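Local coordinates for suppressor protein MPT5 (Saccharomyces cerevisiae, PDB 5BZ1), which binds the 3' untranslated regions of target mRNAs through its PUF repeat domain and so regulates their expression post-transcriptionally, HO mRNA among them, at residues Leu102-Ile105 with Ile106-Asp110; Ser199-Ile202 with Val203-Leu206; Gly366-Ile369 with Val370-Glu374. All coordinates share one frame; numbering follows the deposited sequence.

Contact 1 (Leu102-Ile105 with Ile106-Asp110). With nucleotides of chain B.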
# COMPACT_ATOMS: atom_id res chain seq x y z
N LEU A 102 6.45 3.35 20.72
CA LEU A 102 7.30 2.59 19.80
C LEU A 102 7.56 3.34 18.49
O LEU A 102 8.67 3.28 17.96
CB LEU A 102 6.71 1.20 19.54
CG LEU A 102 7.61 0.22 18.79
CD1 LEU A 102 9.00 0.24 19.40
CD2 LEU A 102 7.04 -1.18 18.83
N GLN A 103 6.55 4.03 17.98
CA GLN A 103 6.72 4.86 16.79
C GLN A 103 7.80 5.91 17.02
O GLN A 103 8.64 6.15 16.15
CB GLN A 103 5.40 5.56 16.42
CG GLN A 103 4.34 4.67 15.80
CD GLN A 103 2.99 5.37 15.71
OE1 GLN A 103 2.87 6.42 15.08
NE2 GLN A 103 1.97 4.79 16.34
N LYS A 104 7.78 6.54 18.19
CA LYS A 104 8.76 7.56 18.54
C LYS A 104 10.16 6.95 18.67
O LYS A 104 11.14 7.53 18.19
CB LYS A 104 8.38 8.26 19.84
CG LYS A 104 9.28 9.44 20.20
CD LYS A 104 9.32 10.47 19.07
CE LYS A 104 10.28 11.62 19.37
NZ LYS A 104 9.77 12.51 20.45
N ILE A 105 10.24 5.79 19.30
CA ILE A 105 11.51 5.09 19.47
C ILE A 105 12.14 4.75 18.12
O ILE A 105 13.31 5.06 17.88
CB ILE A 105 11.34 3.81 20.31
CG1 ILE A 105 11.03 4.17 21.76
CG2 ILE A 105 12.59 2.94 20.24
CD1 ILE A 105 10.67 2.98 22.64
N ILE A 106 11.36 4.13 17.24
CA ILE A 106 11.81 3.84 15.88
C ILE A 106 12.23 5.11 15.16
O ILE A 106 13.25 5.14 14.46
CB ILE A 106 10.69 3.14 15.06
CG1 ILE A 106 10.41 1.75 15.61
CG2 ILE A 106 11.06 3.05 13.58
CD1 ILE A 106 9.10 1.15 15.13
N ASP A 107 11.46 6.18 15.34
CA ASP A 107 11.69 7.44 14.63
C ASP A 107 13.00 8.11 15.04
O ASP A 107 13.53 8.94 14.31
CB ASP A 107 10.52 8.40 14.87
CG ASP A 107 10.45 9.50 13.83
OD1 ASP A 107 10.50 9.19 12.62
OD2 ASP A 107 10.35 10.68 14.23
N THR A 108 13.52 7.74 16.22
CA THR A 108 14.72 8.37 16.75
C THR A 108 15.87 7.40 17.04
O THR A 108 16.69 7.66 17.92
CB THR A 108 14.42 9.15 18.05
OG1 THR A 108 13.90 8.26 19.05
CG2 THR A 108 13.41 10.26 17.78
N VAL A 109 15.93 6.28 16.31
CA VAL A 109 17.06 5.35 16.48
C VAL A 109 18.38 6.03 16.13
O VAL A 109 18.44 6.85 15.21
CB VAL A 109 16.90 4.06 15.64
CG1 VAL A 109 15.83 3.17 16.23
CG2 VAL A 109 16.60 4.40 14.18
N ASP A 110 19.43 5.70 16.88
CA ASP A 110 20.73 6.34 16.71
C ASP A 110 21.62 5.60 15.72
O ASP A 110 22.45 6.21 15.03
CB ASP A 110 21.46 6.43 18.05
CG ASP A 110 20.74 7.30 19.05
OD1 ASP A 110 20.49 8.49 18.74
OD2 ASP A 110 20.42 6.80 20.15
P U B 7 -9.22 6.15 14.50
OP1 U B 7 -9.44 5.18 15.61
OP2 U B 7 -10.37 6.97 14.03
O5' U B 7 -8.03 7.13 14.94
C5' U B 7 -8.21 8.09 15.97
C4' U B 7 -7.26 9.26 15.83
O4' U B 7 -5.97 8.91 16.40
C3' U B 7 -6.99 9.73 14.40
O3' U B 7 -6.79 11.15 14.39
C2' U B 7 -5.67 9.04 14.08
O2' U B 7 -4.92 9.64 13.04
C1' U B 7 -4.96 9.12 15.42
N1 U B 7 -3.89 8.13 15.63
C2 U B 7 -2.58 8.57 15.51
O2 U B 7 -2.30 9.72 15.23
N3 U B 7 -1.61 7.62 15.72
C4 U B 7 -1.82 6.29 16.05
O4 U B 7 -0.84 5.56 16.21
C5 U B 7 -3.20 5.92 16.17
C6 U B 7 -4.17 6.82 15.96
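Thr108 meets Lys104 one turn earlier, where helix 98-107 gives out. Its OG1 donates to Lys104 O at 3.0 Å, the donor tilted from the carbonyl plane, while CG2 packs on the same lysine's CE at 3.8 Å. With chi1 at 60°, OG1 stands between the backbone N and the carbonyl carbon, the rotation that turns it back to the last turn. Thr108 N divides itself between a weak bond to Lys104 O and a 3.2 Å bond to Ile105 O, as expected where the backbone leaves helical angles. On another side of the helix, Ile106 CD1 lies 4.1 Å from Leu102 CG, and Ile106 N bonds almost straight (177°) to Leu102 O.

This helix belongs to Pumilio repeat 3, and like the RNA-reading helices of PUF proteins it presents a side chain to a base: Gln103 NE2 donates to O4 of U7 of chain B at 2.9 Å, with an angle of 165°. A second-shell bond between Gln103 NE2 and Thr99 OG1 restrains the amide. Farther out, Lys104 NZ bonds to Gln67 O, and Ile106 packs against Ile118 of helix 112-121 and Lys147 of helix 141-151.

Contact 2 (Ser199-Ile202 with Val203-Leu206)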
# COMPACT_ATOMS: atom_id res chain seq x y z
N SER A 199 4.09 -10.37 -5.50
CA SER A 199 3.29 -10.45 -6.72
C SER A 199 2.93 -11.89 -7.09
O SER A 199 1.82 -12.15 -7.57
CB SER A 199 4.02 -9.78 -7.87
OG SER A 199 3.42 -10.12 -9.11
N VAL A 200 3.86 -12.81 -6.88
CA VAL A 200 3.59 -14.23 -7.10
C VAL A 200 2.38 -14.67 -6.29
O VAL A 200 1.48 -15.34 -6.80
CB VAL A 200 4.82 -15.10 -6.74
CG1 VAL A 200 4.43 -16.57 -6.65
CG2 VAL A 200 5.93 -14.91 -7.77
N LYS A 201 2.34 -14.26 -5.03
CA LYS A 201 1.23 -14.60 -4.15
C LYS A 201 -0.06 -13.87 -4.55
O LYS A 201 -1.15 -14.44 -4.49
CB LYS A 201 1.60 -14.30 -2.69
CG LYS A 201 1.40 -15.49 -1.76
CD LYS A 201 2.23 -16.70 -2.19
CE LYS A 201 1.82 -17.95 -1.41
NZ LYS A 201 2.66 -19.13 -1.76
N ILE A 202 0.08 -12.61 -4.97
CA ILE A 202 -1.06 -11.82 -5.44
C ILE A 202 -1.72 -12.46 -6.67
O ILE A 202 -2.95 -12.56 -6.75
CB ILE A 202 -0.66 -10.36 -5.74
CG1 ILE A 202 -0.52 -9.57 -4.43
CG2 ILE A 202 -1.67 -9.69 -6.64
CD1 ILE A 202 0.09 -8.18 -4.61
N VAL A 203 -0.89 -12.90 -7.62
CA VAL A 203 -1.39 -13.57 -8.81
C VAL A 203 -2.02 -14.92 -8.46
O VAL A 203 -3.06 -15.28 -9.02
CB VAL A 203 -0.26 -13.76 -9.86
CG1 VAL A 203 -0.74 -14.64 -11.02
CG2 VAL A 203 0.22 -12.41 -10.37
N GLN A 204 -1.40 -15.64 -7.54
CA GLN A 204 -1.89 -16.95 -7.11
C GLN A 204 -3.31 -16.86 -6.54
O GLN A 204 -4.14 -17.74 -6.78
CB GLN A 204 -0.95 -17.56 -6.07
CG GLN A 204 -1.49 -18.84 -5.42
CD GLN A 204 -0.49 -19.49 -4.47
OE1 GLN A 204 0.65 -19.05 -4.35
NE2 GLN A 204 -0.93 -20.55 -3.80
N PHE A 205 -3.59 -15.78 -5.81
CA PHE A 205 -4.89 -15.60 -5.17
C PHE A 205 -5.71 -14.49 -5.80
O PHE A 205 -6.54 -13.86 -5.14
CB PHE A 205 -4.69 -15.34 -3.67
CG PHE A 205 -4.14 -16.50 -2.92
CD1 PHE A 205 -4.98 -17.49 -2.42
CD2 PHE A 205 -2.77 -16.63 -2.72
CE1 PHE A 205 -4.47 -18.57 -1.72
CE2 PHE A 205 -2.25 -17.71 -2.03
CZ PHE A 205 -3.10 -18.68 -1.53
N LEU A 206 -5.47 -14.25 -7.09
CA LEU A 206 -6.17 -13.22 -7.85
C LEU A 206 -7.71 -13.22 -7.74
O LEU A 206 -8.31 -12.15 -7.58
CB LEU A 206 -5.73 -13.26 -9.32
CG LEU A 206 -6.11 -12.07 -10.20
CD1 LEU A 206 -5.53 -10.79 -9.64
CD2 LEU A 206 -5.60 -12.30 -11.61
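Lys201 and Gln204 run side by side and point the same way at the C-terminal end of helix 192-204, where Pumilio repeat 5 of the PUF domain passes into repeat 6. Lys201 NZ donates a weak hydrogen bond to Gln204 OE1 at 3.3 Å. Gln204 has an extended chain, its CG anti to the backbone N (chi1 172°), which carries the amide alongside the lysine. Gln204 OE1 also lies 3.4 Å from Lys201 CE, so the amide oxygen rests against the methylene as much as against the ammonium group.

Backbone hydrogen bonds form a second class. Val203 N donates to Ser199 O at 166°, Gln204 N to Val200 O, and Phe205 N to Lys201 O at 144°. Phe205 is the first residue to leave helical angles, so the last of these bonds spans the final turn.

Van der Waals contacts make up the rest. Val203 CG2 comes to 3.2 Å from Ser199 O and 4.1 Å from Ser199 OG, whose hydroxyl is hydrogen-bonded to Tyr231 OH. In the apolar surroundings, Ile202, which is buried, faces Ile218, Ile219 and Leu222 of helix 215-223, and Leu206 reaches Leu236 and Leu240 of helix 229-240. These contacts join the end of helix 192-204 to the two helices that follow it. Phe205 packs on Ile170 and Ile171 of helix 169-174, and Lys201 and Ile202 also touch Ile170, so the end of the helix also touches the preceding repeat.

The Phe205 ring runs alongside the lysine chain, with its CE2 at 4.1 Å from Lys201 CE. Lys201 O lies at the edge of that ring and in its plane, 3.2 Å from Phe205 CD2.

Contact 3 (Gly366-Ile369 with Val370-Glu374)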
# COMPACT_ATOMS: atom_id res chain seq x y z
N GLY A 366 -12.92 0.25 -35.24
CA GLY A 366 -13.91 0.85 -36.13
C GLY A 366 -15.17 -0.00 -36.17
O GLY A 366 -16.29 0.52 -36.16
N ASN A 367 -14.98 -1.32 -36.22
CA ASN A 367 -16.10 -2.25 -36.21
C ASN A 367 -16.89 -2.17 -34.90
O ASN A 367 -18.12 -2.24 -34.90
CB ASN A 367 -15.60 -3.68 -36.46
CG ASN A 367 -16.68 -4.72 -36.28
OD1 ASN A 367 -16.54 -5.66 -35.48
ND2 ASN A 367 -17.78 -4.57 -37.00
N LEU A 368 -16.17 -2.03 -33.79
CA LEU A 368 -16.82 -1.90 -32.49
C LEU A 368 -17.63 -0.60 -32.41
O LEU A 368 -18.72 -0.58 -31.83
CB LEU A 368 -15.79 -1.96 -31.36
CG LEU A 368 -16.34 -1.87 -29.93
CD1 LEU A 368 -17.37 -2.95 -29.71
CD2 LEU A 368 -15.22 -2.00 -28.91
N ILE A 369 -17.10 0.46 -33.01
CA ILE A 369 -17.79 1.75 -33.04
C ILE A 369 -19.14 1.65 -33.78
O ILE A 369 -20.15 2.15 -33.29
CB ILE A 369 -16.92 2.84 -33.69
CG1 ILE A 369 -15.76 3.23 -32.77
CG2 ILE A 369 -17.74 4.07 -34.02
CD1 ILE A 369 -16.20 3.86 -31.46
N VAL A 370 -19.14 1.02 -34.95
CA VAL A 370 -20.36 0.92 -35.74
C VAL A 370 -21.40 0.02 -35.06
O VAL A 370 -22.59 0.30 -35.10
CB VAL A 370 -20.10 0.50 -37.22
CG1 VAL A 370 -19.01 1.35 -37.83
CG2 VAL A 370 -19.73 -0.97 -37.32
N LEU A 371 -20.94 -1.06 -34.42
CA LEU A 371 -21.84 -1.94 -33.69
C LEU A 371 -22.44 -1.21 -32.49
O LEU A 371 -23.61 -1.38 -32.16
CB LEU A 371 -21.12 -3.22 -33.24
CG LEU A 371 -20.74 -4.23 -34.32
CD1 LEU A 371 -20.03 -5.43 -33.71
CD2 LEU A 371 -21.97 -4.67 -35.08
N THR A 372 -21.62 -0.37 -31.85
CA THR A 372 -22.08 0.45 -30.74
C THR A 372 -23.15 1.45 -31.19
O THR A 372 -24.18 1.61 -30.53
CB THR A 372 -20.91 1.20 -30.07
OG1 THR A 372 -19.96 0.26 -29.56
CG2 THR A 372 -21.41 2.07 -28.93
N LYS A 373 -22.91 2.10 -32.33
CA LYS A 373 -23.84 3.08 -32.88
C LYS A 373 -25.20 2.45 -33.20
O LYS A 373 -26.24 3.07 -32.99
CB LYS A 373 -23.26 3.73 -34.14
CG LYS A 373 -23.97 5.01 -34.59
CD LYS A 373 -23.62 5.39 -36.03
CE LYS A 373 -22.17 5.84 -36.18
NZ LYS A 373 -22.02 7.32 -36.06
N GLU A 374 -25.19 1.22 -33.71
CA GLU A 374 -26.42 0.50 -34.04
C GLU A 374 -27.25 0.20 -32.78
O GLU A 374 -28.47 0.11 -32.85
CB GLU A 374 -26.10 -0.83 -34.74
CG GLU A 374 -25.44 -0.71 -36.11
CD GLU A 374 -25.11 -2.08 -36.70
OE1 GLU A 374 -25.06 -3.06 -35.93
OE2 GLU A 374 -24.89 -2.16 -37.93
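Thr372 turns its hydroxyl back along the helix to Leu368, and Leu368 O receives two bonds from it: OG1 at 2.7 Å and the backbone N at 2.9 Å. The two donors reach the oxygen from opposite faces of its carbonyl plane, with OG1 above the plane, 35° out of it. The torsion explains this reach, since at chi1 -61° OG1 is anti to the carbonyl carbon and beside the backbone N. The hydroxyl of this buried residue thus gives its proton to a carbonyl of its own helix. A valine in its place would probably cost Leu368 O its hydroxyl donor, leaving the backbone N bond, and set a methyl group where OG1 had bonded. The two side chains cross at a slant, Leu368 CD1 coming to 4.1 Å from Thr372 OG1.

Asn367 and Leu371 also lie at an angle to one another. The amide meets a leucine branch rather than a polar partner here: Asn367 OD1 is 3.9 Å from Leu371 CD1, and ND2 is 4.0 Å from Leu371 CG. Val370 straddles the preceding turn, its CG1 near Gly366 O and its CG2 3.2 Å from Asn367 O. Regular i to i+4 backbone bonds, such as Lys373 N to Ile369 O, confirm an unbroken helix throughout.

This stretch belongs to helix 354-375, near the C-terminal end of the all-helical PUF domain. Leu368 packs on Leu325 and Leu326 of helix 318-326 and on Leu309 of helix 309-312, while Thr372 touches Ile388 and Val392 of helix 385-398. Asn367 and Leu371 border Thr306 of helix 288-307.

All three contacts are one-turn contacts within single helices, and each is partly buried, so none is wholly core or wholly surface. They hold different elements: contacts 1 and 2 close helices 98-107 and 192-204, whereas contact 3 lies in the continuous helix 354-375. A threonine hydroxyl bonds to the carbonyl four residues back in contacts 1 and 3, at the helix end in contact 1, within the continuing helix in contact 3; contact 2 has a weak lysine-glutamine link instead. Only contact 1 touches RNA; the nearest atom of contact 2 is about 13 Å from the bound RNA, and that of contact 3 about 12 Å. Centres of contacts 1 and 3 are about 61 Å apart.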